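Local coordinates for AvrRxo1-ORF1 (Xanthomonas oryzae pv. oryzicola, PDB 4Z8T), which is a bacterial type III effector with a polynucleotide kinase domain, probably a phosphotransferase, that binds its chaperone-like partner AvrRxo1-ORF2, at residues A[65-71]-A[178-184]; A[161-167]-A[223-227]; A[186-191]-A[242-246]. All blocks are in the same frame, centred on the assembly; numbering follows the deposited sequence.

Contact 1. Residues A[65-71]-A[178-184]. With ACT (acetate ion), chain I.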
loop_
_atom_site.group_PDB
_atom_site.type_symbol
_atom_site.label_atom_id
_atom_site.label_comp_id
_atom_site.label_asym_id
_atom_site.label_seq_id
_atom_site.Cartn_x
_atom_site.Cartn_y
_atom_site.Cartn_z
ATOM N N PRO A 65 -30.552 -15.063 24.800
ATOM C CA PRO A 65 -29.242 -15.689 25.008
ATOM C C PRO A 65 -28.317 -15.417 23.832
ATOM O O PRO A 65 -28.682 -15.651 22.671
ATOM C CB PRO A 65 -29.577 -17.180 25.117
ATOM C CG PRO A 65 -30.944 -17.173 25.725
ATOM C CD PRO A 65 -31.654 -16.004 25.079
ATOM N N THR A 66 -27.141 -14.873 24.144
ATOM C CA THR A 66 -26.266 -14.285 23.140
ATOM C C THR A 66 -24.826 -14.627 23.480
ATOM O O THR A 66 -24.449 -14.694 24.657
ATOM C CB THR A 66 -26.437 -12.737 23.124
ATOM O OG1 THR A 66 -27.760 -12.406 22.670
ATOM C CG2 THR A 66 -25.441 -12.064 22.183
ATOM N N LEU A 67 -24.037 -14.881 22.443
ATOM C CA LEU A 67 -22.582 -14.943 22.557
ATOM C C LEU A 67 -22.071 -13.625 21.996
ATOM O O LEU A 67 -22.155 -13.382 20.793
ATOM C CB LEU A 67 -22.034 -16.129 21.743
ATOM C CG LEU A 67 -20.560 -16.548 21.850
ATOM C CD1 LEU A 67 -20.373 -17.962 21.278
ATOM C CD2 LEU A 67 -19.660 -15.591 21.120
ATOM N N PHE A 68 -21.566 -12.752 22.864
ATOM C CA PHE A 68 -20.965 -11.506 22.401
ATOM C C PHE A 68 -19.511 -11.796 22.074
ATOM O O PHE A 68 -18.739 -12.203 22.951
ATOM C CB PHE A 68 -21.010 -10.436 23.502
ATOM C CG PHE A 68 -22.383 -9.909 23.775
ATOM C CD1 PHE A 68 -23.195 -10.521 24.723
ATOM C CD2 PHE A 68 -22.870 -8.815 23.081
ATOM C CE1 PHE A 68 -24.470 -10.034 24.986
ATOM C CE2 PHE A 68 -24.143 -8.329 23.331
ATOM C CZ PHE A 68 -24.947 -8.942 24.285
ATOM N N ALA A 69 -19.140 -11.614 20.810
ATOM C CA ALA A 69 -17.797 -11.929 20.339
ATOM C C ALA A 69 -17.112 -10.612 19.986
ATOM O O ALA A 69 -17.623 -9.832 19.186
ATOM C CB ALA A 69 -17.869 -12.854 19.110
ATOM N N LEU A 70 -15.972 -10.347 20.611
ATOM C CA LEU A 70 -15.191 -9.161 20.289
ATOM C C LEU A 70 -13.946 -9.604 19.533
ATOM O O LEU A 70 -12.957 -10.037 20.131
ATOM C CB LEU A 70 -14.793 -8.421 21.571
ATOM C CG LEU A 70 -15.965 -8.218 22.532
ATOM C CD1 LEU A 70 -15.518 -7.587 23.859
ATOM C CD2 LEU A 70 -17.010 -7.368 21.856
ATOM N N ARG A 71 -14.017 -9.526 18.207
ATOM C CA ARG A 71 -12.928 -9.935 17.332
ATOM C C ARG A 71 -11.974 -8.777 17.103
ATOM O O ARG A 71 -12.399 -7.641 16.929
ATOM C CB ARG A 71 -13.518 -10.345 15.978
ATOM C CG ARG A 71 -12.509 -10.872 14.973
ATOM C CD ARG A 71 -13.191 -11.472 13.738
ATOM N NE ARG A 71 -12.210 -12.164 12.914
ATOM C CZ ARG A 71 -11.541 -11.619 11.899
ATOM N NH1 ARG A 71 -11.733 -10.351 11.562
ATOM N NH2 ARG A 71 -10.647 -12.345 11.239
ATOM N N ARG A 178 -27.760 -19.770 21.256
ATOM C CA ARG A 178 -27.363 -18.374 21.443
ATOM C C ARG A 178 -27.242 -17.662 20.107
ATOM O O ARG A 178 -26.802 -18.263 19.116
ATOM C CB ARG A 178 -26.005 -18.302 22.136
ATOM C CG ARG A 178 -25.986 -18.763 23.587
ATOM C CD ARG A 178 -24.591 -18.556 24.149
ATOM N NE ARG A 178 -24.498 -18.810 25.586
ATOM C CZ ARG A 178 -24.107 -19.958 26.133
ATOM N NH1 ARG A 178 -23.778 -20.999 25.374
ATOM N NH2 ARG A 178 -24.050 -20.062 27.452
ATOM N N LYS A 179 -27.595 -16.375 20.086
ATOM C CA LYS A 179 -27.301 -15.509 18.942
ATOM C C LYS A 179 -25.820 -15.163 19.024
ATOM O O LYS A 179 -25.243 -15.214 20.104
ATOM C CB LYS A 179 -28.091 -14.203 19.044
ATOM C CG LYS A 179 -29.571 -14.336 18.800
ATOM C CD LYS A 179 -29.844 -14.588 17.334
ATOM C CE LYS A 179 -31.332 -14.548 17.052
ATOM N NZ LYS A 179 -31.609 -15.072 15.684
ATOM N N VAL A 180 -25.208 -14.827 17.892
ATOM C CA VAL A 180 -23.856 -14.283 17.901
ATOM C C VAL A 180 -23.918 -12.793 17.610
ATOM O O VAL A 180 -24.367 -12.388 16.538
ATOM C CB VAL A 180 -22.951 -14.966 16.857
ATOM C CG1 VAL A 180 -21.567 -14.326 16.870
ATOM C CG2 VAL A 180 -22.836 -16.445 17.154
ATOM N N GLU A 181 -23.478 -11.976 18.561
ATOM C CA GLU A 181 -23.381 -10.544 18.342
ATOM C C GLU A 181 -21.895 -10.252 18.241
ATOM O O GLU A 181 -21.177 -10.313 19.230
ATOM C CB GLU A 181 -24.001 -9.778 19.513
ATOM C CG GLU A 181 -24.111 -8.289 19.288
ATOM C CD GLU A 181 -25.188 -7.911 18.268
ATOM O OE1 GLU A 181 -26.100 -8.741 17.974
ATOM O OE2 GLU A 181 -25.129 -6.760 17.767
ATOM N N LEU A 182 -21.426 -9.959 17.033
ATOM C CA LEU A 182 -19.994 -9.858 16.799
ATOM C C LEU A 182 -19.610 -8.437 16.447
ATOM O O LEU A 182 -20.154 -7.838 15.505
ATOM C CB LEU A 182 -19.566 -10.822 15.689
ATOM C CG LEU A 182 -18.049 -11.050 15.614
ATOM C CD1 LEU A 182 -17.753 -12.465 15.155
ATOM C CD2 LEU A 182 -17.343 -10.040 14.706
ATOM N N CYS A 183 -18.671 -7.890 17.214
ATOM C CA CYS A 183 -18.040 -6.626 16.867
ATOM C C CYS A 183 -16.615 -6.946 16.507
ATOM O O CYS A 183 -15.928 -7.655 17.236
ATOM C CB CYS A 183 -18.045 -5.652 18.054
ATOM S SG CYS A 183 -19.600 -4.754 18.222
ATOM N N ASP A 184 -16.189 -6.443 15.357
ATOM C CA ASP A 184 -14.875 -6.721 14.798
ATOM C C ASP A 184 -14.172 -5.367 14.734
ATOM O O ASP A 184 -14.697 -4.418 14.160
ATOM C CB ASP A 184 -15.089 -7.307 13.401
ATOM C CG ASP A 184 -13.830 -7.861 12.781
ATOM O OD1 ASP A 184 -12.762 -7.855 13.431
ATOM O OD2 ASP A 184 -13.920 -8.309 11.619
HETATM C C ACT I . -30.281 -18.376 16.566
HETATM O O ACT I . -31.118 -17.542 16.163
HETATM O OXT ACT I . -30.283 -18.589 17.806
HETATM C CH3 ACT I . -29.351 -19.072 15.612
#
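Glu181 lays the root of its side chain obliquely against the Phe68 ring, with CB of Glu181 3.9 Å from CD2 of Phe68. CG of Glu181 lies anti to its backbone N (chi1 -172°). The chain then bends, so its carboxylate leads away from strand 66-71. The methyl CG2 of Thr66 sits over one face of the same ring, toward the rim, and also touches CB of Glu181 at 3.8 Å.

The backbones pair as parallel strands. Six backbone N-H...O bonds join them, from Lys179 N to Pro65 O at one end to Arg71 N to Cys183 O at the other. Leu67 N to Lys179 O is the shortest at 2.7 Å. On the other face of the sheet, CB of Ala69 packs on CG of Leu182 at 3.9 Å.

At the C-terminal end Arg71 and Asp184 lie side by side and point the same way. NH1 of Arg71 forms a salt bridge with OD2 of Asp184 at 3.0 Å and a weak second bond to OD1. The guanidinium and carboxylate planes stand 80° apart. Both groups have further partners. Arg71 NE bonds Leu160 O and its NH2 bonds Val220 O, while Asp184 OD2 also holds Tyr240 OH and Arg224 NE. This network probably fixes the rotation of both buried groups.

At the opposite end NZ of Lys179 bonds an acetate oxygen, O, at 2.6 Å. The acetate is probably from the crystallisation liquor. Arg178 runs past Thr66 to reach the carbonyls of Ala152 and Leu141.

The two strands are central in the sheet, between strand 154-157 beside 66-71 and strand 238-245 beside 179-185. Helices 163-176 and 224-233 cover the face that carries Leu67, Val180 and Leu182.

Contact 2. Residues A[161-167]-A[223-227]. With SO4 (sulfate ion), chain C.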
loop_
_atom_site.group_PDB
_atom_site.type_symbol
_atom_site.label_atom_id
_atom_site.label_comp_id
_atom_site.label_asym_id
_atom_site.label_seq_id
_atom_site.Cartn_x
_atom_site.Cartn_y
_atom_site.Cartn_z
ATOM N N SER A 161 -9.108 -14.714 15.068
ATOM C CA SER A 161 -8.670 -14.362 13.724
ATOM C C SER A 161 -9.113 -15.403 12.695
ATOM O O SER A 161 -9.714 -15.048 11.675
ATOM C CB SER A 161 -7.162 -14.073 13.667
ATOM O OG SER A 161 -6.358 -15.171 14.065
ATOM N N ARG A 162 -8.885 -16.682 12.993
ATOM C CA ARG A 162 -8.938 -17.703 11.946
ATOM C C ARG A 162 -10.267 -18.418 11.755
ATOM O O ARG A 162 -11.112 -18.448 12.653
ATOM C CB ARG A 162 -7.811 -18.709 12.147
ATOM C CG ARG A 162 -6.468 -18.022 12.245
ATOM C CD ARG A 162 -5.321 -18.969 12.022
ATOM N NE ARG A 162 -4.072 -18.319 12.393
ATOM C CZ ARG A 162 -3.314 -17.625 11.555
ATOM N NH1 ARG A 162 -2.197 -17.062 11.997
ATOM N NH2 ARG A 162 -3.668 -17.497 10.284
ATOM N N GLU A 163 -10.442 -18.988 10.564
ATOM C CA GLU A 163 -11.683 -19.663 10.214
ATOM C C GLU A 163 -12.089 -20.720 11.229
ATOM O O GLU A 163 -13.243 -20.757 11.656
ATOM C CB GLU A 163 -11.597 -20.285 8.813
ATOM C CG GLU A 163 -11.578 -19.288 7.677
ATOM C CD GLU A 163 -11.716 -19.960 6.328
ATOM O OE1 GLU A 163 -11.550 -19.268 5.301
ATOM O OE2 GLU A 163 -11.994 -21.178 6.298
ATOM N N TYR A 164 -11.149 -21.564 11.646
ATOM C CA TYR A 164 -11.509 -22.648 12.562
ATOM C C TYR A 164 -12.048 -22.124 13.887
ATOM O O TYR A 164 -12.946 -22.727 14.474
ATOM C CB TYR A 164 -10.363 -23.647 12.781
ATOM C CG TYR A 164 -9.236 -23.190 13.682
ATOM C CD1 TYR A 164 -8.134 -22.532 13.162
ATOM C CD2 TYR A 164 -9.249 -23.465 15.044
ATOM C CE1 TYR A 164 -7.097 -22.134 13.974
ATOM C CE2 TYR A 164 -8.210 -23.062 15.862
ATOM C CZ TYR A 164 -7.138 -22.401 15.315
ATOM O OH TYR A 164 -6.090 -21.993 16.111
ATOM N N GLU A 165 -11.526 -20.990 14.336
ATOM C CA GLU A 165 -11.965 -20.422 15.603
ATOM C C GLU A 165 -13.377 -19.860 15.461
ATOM O O GLU A 165 -14.249 -20.102 16.301
ATOM C CB GLU A 165 -10.991 -19.327 16.056
ATOM C CG GLU A 165 -9.544 -19.781 16.155
ATOM C CD GLU A 165 -8.594 -18.669 16.581
ATOM O OE1 GLU A 165 -8.520 -17.636 15.885
ATOM O OE2 GLU A 165 -7.902 -18.834 17.612
ATOM N N ILE A 166 -13.579 -19.086 14.399
ATOM C CA ILE A 166 -14.881 -18.524 14.084
ATOM C C ILE A 166 -15.938 -19.630 13.925
ATOM O O ILE A 166 -17.027 -19.538 14.503
ATOM C CB ILE A 166 -14.792 -17.636 12.824
ATOM C CG1 ILE A 166 -13.970 -16.383 13.134
ATOM C CG2 ILE A 166 -16.172 -17.257 12.320
ATOM C CD1 ILE A 166 -14.632 -15.464 14.138
ATOM N N ASP A 167 -15.600 -20.682 13.179
ATOM C CA ASP A 167 -16.515 -21.810 12.993
ATOM C C ASP A 167 -16.887 -22.457 14.322
ATOM O O ASP A 167 -18.040 -22.831 14.542
ATOM C CB ASP A 167 -15.880 -22.880 12.089
ATOM C CG ASP A 167 -15.818 -22.470 10.631
ATOM O OD1 ASP A 167 -16.491 -21.495 10.244
ATOM O OD2 ASP A 167 -15.103 -23.152 9.857
ATOM N N ASN A 223 -8.694 -13.030 7.175
ATOM C CA ASN A 223 -9.879 -13.851 7.385
ATOM C C ASN A 223 -11.142 -13.069 7.692
ATOM O O ASN A 223 -12.180 -13.654 7.971
ATOM C CB ASN A 223 -9.614 -14.872 8.486
ATOM C CG ASN A 223 -8.602 -15.896 8.065
ATOM O OD1 ASN A 223 -8.857 -16.676 7.144
ATOM N ND2 ASN A 223 -7.448 -15.910 8.720
ATOM N N ARG A 224 -11.060 -11.744 7.619
ATOM C CA ARG A 224 -12.190 -10.889 7.955
ATOM C C ARG A 224 -13.418 -11.104 7.068
ATOM O O ARG A 224 -14.545 -11.175 7.566
ATOM C CB ARG A 224 -11.730 -9.425 7.888
ATOM C CG ARG A 224 -12.800 -8.395 8.192
ATOM C CD ARG A 224 -12.126 -7.129 8.665
ATOM N NE ARG A 224 -11.798 -7.197 10.092
ATOM C CZ ARG A 224 -10.718 -6.654 10.655
ATOM N NH1 ARG A 224 -9.823 -6.029 9.910
ATOM N NH2 ARG A 224 -10.547 -6.744 11.976
HETATM N N MSE A 225 -13.211 -11.213 5.760
HETATM C CA MSE A 225 -14.357 -11.319 4.867
HETATM C C MSE A 225 -15.055 -12.674 5.005
HETATM O O MSE A 225 -16.263 -12.779 4.762
HETATM C CB MSE A 225 -13.969 -10.998 3.426
HETATM C CG MSE A 225 -13.592 -9.537 3.283
HETATM SE SE MSE A 225 -13.180 -9.044 1.444
HETATM C CE MSE A 225 -14.945 -8.532 0.917
ATOM N N TYR A 226 -14.309 -13.693 5.422
ATOM C CA TYR A 226 -14.922 -14.989 5.720
ATOM C C TYR A 226 -15.924 -14.853 6.856
ATOM O O TYR A 226 -17.019 -15.434 6.819
ATOM C CB TYR A 226 -13.864 -16.034 6.088
ATOM C CG TYR A 226 -14.462 -17.351 6.523
ATOM C CD1 TYR A 226 -14.796 -17.586 7.857
ATOM C CD2 TYR A 226 -14.712 -18.355 5.600
ATOM C CE1 TYR A 226 -15.360 -18.792 8.255
ATOM C CE2 TYR A 226 -15.267 -19.560 5.996
ATOM C CZ TYR A 226 -15.588 -19.771 7.316
ATOM O OH TYR A 226 -16.146 -20.976 7.698
ATOM N N VAL A 227 -15.557 -14.088 7.882
ATOM C CA VAL A 227 -16.479 -13.865 8.983
ATOM C C VAL A 227 -17.735 -13.137 8.501
ATOM O O VAL A 227 -18.844 -13.521 8.836
ATOM C CB VAL A 227 -15.800 -13.063 10.126
ATOM C CG1 VAL A 227 -16.783 -12.848 11.275
ATOM C CG2 VAL A 227 -14.567 -13.802 10.602
HETATM S S SO4 C . -5.682 -16.374 17.181
HETATM O O1 SO4 C . -6.874 -15.684 16.703
HETATM O O2 SO4 C . -4.475 -15.642 16.810
HETATM O O3 SO4 C . -5.618 -17.717 16.597
HETATM O O4 SO4 C . -5.741 -16.502 18.635
HETATM O O HOH W 1 -5.860 -18.546 8.488
HETATM O O HOH W 2 -10.421 -16.467 4.817
#
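Tyr226 OH donates to OD1 of Asp167 in a short hydrogen bond of 2.6 Å. It uses the syn lone pair of OD1, which lies at the edge of the ring and in its plane. The carboxylate is turned 59° from the ring.

Glu163 comes over the face of the same ring. Its CG sits 3.6 Å from the centroid of the Tyr226 ring, only 11° off the normal, as a CH-pi contact. The chain is extended beyond CG, which carries the carboxylate on across the ring and stacks it there, the planes 13° apart. The phenol is thus held by a carboxylate at its edge and by Glu163 over one face. Arg230 adds a cation-pi contact.

Two waters tie Asn223 to the other segment. One accepts from Arg162 NH2 and from ND2 of Asn223. The other donates to Glu163 OE1 and to OD1 of Asn223, the latter at 2.8 Å. Asn223 ND2 also bonds Ala219 O, so both ends of this amide are engaged. Its CB rests against Ser161 O at 3.2 Å.

Deeper in, CG1 of Ile166 meets CG2 of Val227 at 3.7 Å, where the two side chains cross at about a right angle. Ser161 holds a sulfate oxygen, O1, through both its N and its OG, and Arg159 also bonds that ion. Tyr164, on another side of the helix, bonds Asp56 of the AvrRxo1-ORF2 chain.

Glu165 OE1 accepts from the backbone N of Arg162, the N-cap residue of helix 163-176, at 3.1 Å. The whole is a meeting of two helix N-termini, those of 163-176 and 224-233, which pack on the same face of the central sheet, in keeping with the alpha/beta core of a P-loop kinase.

Contact 3. Residues A[186-191]-A[242-246]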
loop_
_atom_site.group_PDB
_atom_site.type_symbol
_atom_site.label_atom_id
_atom_site.label_comp_id
_atom_site.label_asym_id
_atom_site.label_seq_id
_atom_site.Cartn_x
_atom_site.Cartn_y
_atom_site.Cartn_z
ATOM N N ASP A 186 -10.701 -3.062 14.092
ATOM C CA ASP A 186 -9.423 -2.999 13.384
ATOM C C ASP A 186 -8.686 -1.699 13.656
ATOM O O ASP A 186 -9.308 -0.637 13.769
ATOM C CB ASP A 186 -9.644 -3.078 11.875
ATOM C CG ASP A 186 -8.345 -3.146 11.115
ATOM O OD1 ASP A 186 -7.840 -4.279 10.935
ATOM O OD2 ASP A 186 -7.802 -2.086 10.717
ATOM N N ALA A 187 -7.363 -1.798 13.754
ATOM C CA ALA A 187 -6.493 -0.628 13.734
ATOM C C ALA A 187 -5.259 -0.969 12.919
ATOM O O ALA A 187 -4.900 -2.139 12.789
ATOM C CB ALA A 187 -6.098 -0.239 15.151
ATOM N N PRO A 188 -4.592 0.051 12.372
ATOM C CA PRO A 188 -3.335 -0.193 11.665
ATOM C C PRO A 188 -2.342 -0.887 12.585
ATOM O O PRO A 188 -2.406 -0.695 13.806
ATOM C CB PRO A 188 -2.840 1.222 11.336
ATOM C CG PRO A 188 -4.072 2.055 11.291
ATOM C CD PRO A 188 -5.030 1.457 12.287
ATOM N N LEU A 189 -1.450 -1.681 12.007
ATOM C CA LEU A 189 -0.490 -2.438 12.799
ATOM C C LEU A 189 0.310 -1.541 13.724
ATOM O O LEU A 189 0.529 -1.885 14.877
ATOM C CB LEU A 189 0.442 -3.225 11.888
ATOM C CG LEU A 189 1.586 -4.007 12.539
ATOM C CD1 LEU A 189 1.091 -4.949 13.621
ATOM C CD2 LEU A 189 2.314 -4.801 11.457
ATOM N N GLU A 190 0.754 -0.400 13.212
ATOM C CA GLU A 190 1.520 0.514 14.046
ATOM C C GLU A 190 0.731 0.983 15.268
ATOM O O GLU A 190 1.306 1.215 16.348
ATOM C CB GLU A 190 1.991 1.706 13.207
ATOM C CG GLU A 190 3.300 2.287 13.649
ATOM C CD GLU A 190 3.926 3.160 12.575
ATOM O OE1 GLU A 190 3.169 3.823 11.833
ATOM O OE2 GLU A 190 5.174 3.164 12.464
ATOM N N ASN A 191 -0.587 1.117 15.124
ATOM C CA ASN A 191 -1.403 1.531 16.262
ATOM C C ASN A 191 -1.390 0.461 17.334
ATOM O O ASN A 191 -1.374 0.759 18.519
ATOM C CB ASN A 191 -2.852 1.826 15.851
ATOM C CG ASN A 191 -3.010 3.188 15.213
ATOM O OD1 ASN A 191 -2.042 3.752 14.684
ATOM N ND2 ASN A 191 -4.227 3.736 15.270
ATOM N N LEU A 242 -18.277 -3.967 11.868
ATOM C CA LEU A 242 -16.837 -3.814 11.711
ATOM C C LEU A 242 -16.485 -2.361 11.922
ATOM O O LEU A 242 -17.024 -1.495 11.257
ATOM C CB LEU A 242 -16.426 -4.178 10.284
ATOM C CG LEU A 242 -14.982 -3.829 9.876
ATOM C CD1 LEU A 242 -13.934 -4.530 10.755
ATOM C CD2 LEU A 242 -14.808 -4.240 8.414
ATOM N N PHE A 243 -15.557 -2.099 12.839
ATOM C CA PHE A 243 -15.125 -0.721 13.090
ATOM C C PHE A 243 -13.673 -0.627 12.723
ATOM O O PHE A 243 -12.900 -1.499 13.087
ATOM C CB PHE A 243 -15.289 -0.356 14.572
ATOM C CG PHE A 243 -16.719 -0.312 15.026
ATOM C CD1 PHE A 243 -17.482 0.834 14.868
ATOM C CD2 PHE A 243 -17.316 -1.438 15.581
ATOM C CE1 PHE A 243 -18.821 0.861 15.284
ATOM C CE2 PHE A 243 -18.647 -1.409 15.998
ATOM C CZ PHE A 243 -19.392 -0.276 15.846
ATOM N N GLY A 244 -13.311 0.423 11.993
ATOM C CA GLY A 244 -11.936 0.636 11.589
ATOM C C GLY A 244 -11.477 1.972 12.119
ATOM O O GLY A 244 -12.265 2.704 12.717
ATOM N N THR A 245 -10.206 2.281 11.903
ATOM C CA THR A 245 -9.612 3.469 12.507
ATOM C C THR A 245 -9.298 4.507 11.439
ATOM O O THR A 245 -8.558 4.239 10.493
ATOM C CB THR A 245 -8.341 3.095 13.283
ATOM O OG1 THR A 245 -8.656 2.088 14.258
ATOM C CG2 THR A 245 -7.763 4.345 14.001
ATOM N N ALA A 246 -9.883 5.695 11.590
ATOM C CA ALA A 246 -9.605 6.817 10.701
ATOM C C ALA A 246 -8.219 7.381 10.971
ATOM O O ALA A 246 -7.555 6.996 11.927
ATOM C CB ALA A 246 -10.651 7.891 10.881
HETATM O O HOH W 3 -8.286 0.569 10.794
HETATM O O HOH W 4 -4.776 6.221 13.865
#
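The Asn191 amide and the Pro188 ring both meet Thr245. The amide comes from the opposite direction to the threonine, with its ND2 3.8 Å from CG2 of Thr245. The proline presents CD of its ring to CB of Thr245, also at 3.8 Å.

The hydroxyl of Thr245 makes one of two direct hydrogen bonds across the contact. OG1 donates to Asp186 O at 2.8 Å, in the carbonyl plane and on a lone pair. It lies anti to the carbonyl carbon of its own residue (chi1 -56°), which turns it to the Asp186 side. Lys251 NZ also bonds OG1 of Thr245.

Asp186 N bonds Phe243 O at 2.9 Å. A water links OD2 of Asp186 to the backbone N of Thr245. The buried Asp186 carboxylate is further held by salt bridges to Arg224 and Arg221, which probably stabilise its charge. A second water accepts from Asn191 ND2 and reaches Ala246 O weakly.

Here the chain leaves strand 179-185 for helix 189-198 beside the end of strand 238-245. Ala187 touches Thr76, in what looks like a Walker A loop. The carboxyl ends of the parallel strands probably face this loop, as in P-loop kinases, where nucleotide usually binds on that side.

The three contacts meet at a buried cluster of charges at the C-terminal ends of strands 66-71 and 179-185. Arg224, from the helix of contact 2, joins them: its NE is 2.8 Å from Asp184 OD2 of contact 1 and its NH1 is 2.8 Å from Asp186 OD1 of contact 3. Contacts 1 and 2 also share a probable hydrogen bond from Arg71 NH2 to Ser161 O. The chain passes from strand 179-185 of contact 1 into segment 186-191 of contact 3. Asp184 O of contact 1 probably accepts from Phe243 N of contact 3. Centres lie about 14 Å apart for contacts 1 and 2, and about 20 Å for 1 and 3. The probable P-loop follows strand 66-71, and Leu70 touches it.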